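Local coordinates for beta-1,4-galactanase (Humicola insolens, PDB 1HJQ), which hydrolyses beta-1,4-galactosidic linkages in type I arabinogalactans as a family 53 glycoside hydrolase, at residues L156-A161 against P200-D205. Sequence-based numbering, arbitrary orientation.
Sequences LLHSAA and PFEMSD
Asp205 OD2 is gripped by two donors, one from each segment. From the helix, His158 ND1 donates to it over 2.8 Å with an N-H...O angle of 167°; the oxygen lies practically in the imidazole plane, at the ring edge, whereas the nitrogen stands well above the carboxylate plane, and the two planes are turned 60° apart. From its own loop, Glu202 N donates to Asp205 OD2 at 2.6 Å on the anti side, tilted out of the carboxylate plane. The two N-H groups come from opposite faces of the carboxylate, so OD2 links the loop backbone to the helix. Trp162 NE1 bonds the other oxygen, OD1, which further fixes the rotation of the group. With CG anti to the backbone N (chi1 175°), the imidazole edge of His158 carrying ND1 is placed beside Asp205. Pro200 O also sits 3.1 Å from His158 ND1, but at a poor angle for a hydrogen bond. Replacing Asp205 with an alanine would probably leave His158 ND1 and the Glu202 amide without their shared acceptor and let the imidazole turn.

Beside this polar link the contact is apolar. Leu157 CB lies over one face of the Phe201 ring, 3.7 Å from its centroid, a CH-pi contact displaced toward the rim. Ala161 CB approaches the edge of the same ring, 4.3 Å from Phe201 CE1, and also packs on Asp205 CB at 4.1 Å. Val195 and Leu196 of helix 185-198 pack on Phe201 as well, tying this ring to both helices.

The contact thus joins helix 150-165 to the loop that leads from helix 185-198 into strand 208-212, in the outer helical layer of the eight-stranded TIM barrel of clan GH-A.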
loop_
_atom_site.group_PDB
_atom_site.type_symbol
_atom_site.label_atom_id
_atom_site.label_comp_id
_atom_site.label_asym_id
_atom_site.label_seq_id
_atom_site.Cartn_x
_atom_site.Cartn_y
_atom_site.Cartn_z
ATOM N N LEU A 156 13.699 -10.414 -11.055
ATOM C CA LEU A 156 12.295 -10.120 -11.287
ATOM C C LEU A 156 11.963 -8.644 -11.127
ATOM O O LEU A 156 11.269 -8.064 -11.958
ATOM C CB LEU A 156 11.423 -10.959 -10.349
ATOM C CG LEU A 156 11.331 -12.420 -10.784
ATOM C CD1 LEU A 156 10.561 -13.220 -9.754
ATOM C CD2 LEU A 156 10.663 -12.502 -12.154
ATOM N N LEU A 157 12.458 -8.031 -10.064
ATOM C CA LEU A 157 12.163 -6.631 -9.823
ATOM C C LEU A 157 12.732 -5.733 -10.910
ATOM O O LEU A 157 12.074 -4.791 -11.349
ATOM C CB LEU A 157 12.674 -6.221 -8.444
ATOM C CG LEU A 157 12.077 -7.067 -7.308
ATOM C CD1 LEU A 157 12.678 -6.654 -5.966
ATOM C CD2 LEU A 157 10.564 -6.921 -7.304
ATOM N N HIS A 158 13.946 -6.026 -11.364
ATOM C CA HIS A 158 14.553 -5.219 -12.414
ATOM C C HIS A 158 13.621 -5.169 -13.626
ATOM O O HIS A 158 13.329 -4.096 -14.154
ATOM C CB HIS A 158 15.900 -5.798 -12.835
ATOM C CG HIS A 158 16.519 -5.079 -13.990
ATOM N ND1 HIS A 158 17.041 -3.804 -13.882
ATOM C CD2 HIS A 158 16.635 -5.419 -15.297
ATOM C CE1 HIS A 158 17.448 -3.395 -15.068
ATOM N NE2 HIS A 158 17.213 -4.356 -15.946
ATOM N N SER A 159 13.154 -6.338 -14.055
ATOM C CA SER A 159 12.256 -6.429 -15.198
ATOM C C SER A 159 10.978 -5.633 -14.966
ATOM O O SER A 159 10.508 -4.922 -15.859
ATOM C CB SER A 159 11.898 -7.886 -15.475
ATOM O OG SER A 159 13.044 -8.632 -15.831
ATOM N N ALA A 160 10.415 -5.758 -13.766
ATOM C CA ALA A 160 9.190 -5.046 -13.422
ATOM C C ALA A 160 9.420 -3.543 -13.407
ATOM O O ALA A 160 8.602 -2.770 -13.909
ATOM C CB ALA A 160 8.689 -5.500 -12.073
ATOM N N ALA A 161 10.537 -3.130 -12.823
ATOM C CA ALA A 161 10.864 -1.712 -12.754
ATOM C C ALA A 161 10.899 -1.131 -14.156
ATOM O O ALA A 161 10.399 -0.032 -14.397
ATOM C CB ALA A 161 12.200 -1.518 -12.088
ATOM N N PRO A 200 21.382 -7.543 -10.681
ATOM C CA PRO A 200 20.296 -7.247 -11.618
ATOM C C PRO A 200 19.404 -6.071 -11.207
ATOM O O PRO A 200 19.062 -5.228 -12.041
ATOM C CB PRO A 200 19.538 -8.565 -11.677
ATOM C CG PRO A 200 20.625 -9.574 -11.472
ATOM C CD PRO A 200 21.374 -8.972 -10.319
ATOM N N PHE A 201 19.018 -6.013 -9.933
ATOM C CA PHE A 201 18.181 -4.912 -9.455
ATOM C C PHE A 201 19.099 -3.801 -8.974
ATOM O O PHE A 201 19.716 -3.909 -7.917
ATOM C CB PHE A 201 17.284 -5.374 -8.309
ATOM C CG PHE A 201 16.195 -4.400 -7.965
ATOM C CD1 PHE A 201 15.368 -3.887 -8.958
ATOM C CD2 PHE A 201 15.964 -4.031 -6.647
ATOM C CE1 PHE A 201 14.329 -3.030 -8.644
ATOM C CE2 PHE A 201 14.919 -3.170 -6.318
ATOM C CZ PHE A 201 14.099 -2.670 -7.319
ATOM N N GLU A 202 19.177 -2.731 -9.752
ATOM C CA GLU A 202 20.061 -1.622 -9.437
ATOM C C GLU A 202 19.446 -0.510 -8.614
ATOM O O GLU A 202 18.229 -0.357 -8.552
ATOM C CB GLU A 202 20.612 -1.029 -10.726
ATOM C CG GLU A 202 21.098 -2.065 -11.719
ATOM C CD GLU A 202 21.859 -1.441 -12.872
ATOM O OE1 GLU A 202 22.940 -0.859 -12.617
ATOM O OE2 GLU A 202 21.379 -1.528 -14.022
ATOM N N MET A 203 20.313 0.282 -7.996
ATOM C CA MET A 203 19.878 1.398 -7.179
ATOM C C MET A 203 19.043 2.388 -7.979
ATOM O O MET A 203 18.140 3.022 -7.436
ATOM C CB MET A 203 21.087 2.110 -6.579
ATOM C CG MET A 203 21.827 1.285 -5.554
ATOM S SD MET A 203 20.731 0.741 -4.236
ATOM C CE MET A 203 20.408 2.320 -3.440
ATOM N N SER A 204 19.329 2.519 -9.268
ATOM C CA SER A 204 18.581 3.454 -10.099
ATOM C C SER A 204 17.275 2.862 -10.633
ATOM O O SER A 204 16.540 3.539 -11.351
ATOM C CB SER A 204 19.447 3.939 -11.269
ATOM O OG SER A 204 19.869 2.867 -12.095
ATOM N N ASP A 205 16.990 1.607 -10.281
ATOM C CA ASP A 205 15.766 0.948 -10.737
ATOM C C ASP A 205 14.536 1.295 -9.913
ATOM O O ASP A 205 13.415 1.078 -10.365
ATOM C CB ASP A 205 15.920 -0.580 -10.755
ATOM C CG ASP A 205 16.799 -1.071 -11.890
ATOM O OD1 ASP A 205 16.773 -0.456 -12.978
ATOM O OD2 ASP A 205 17.502 -2.082 -11.697
#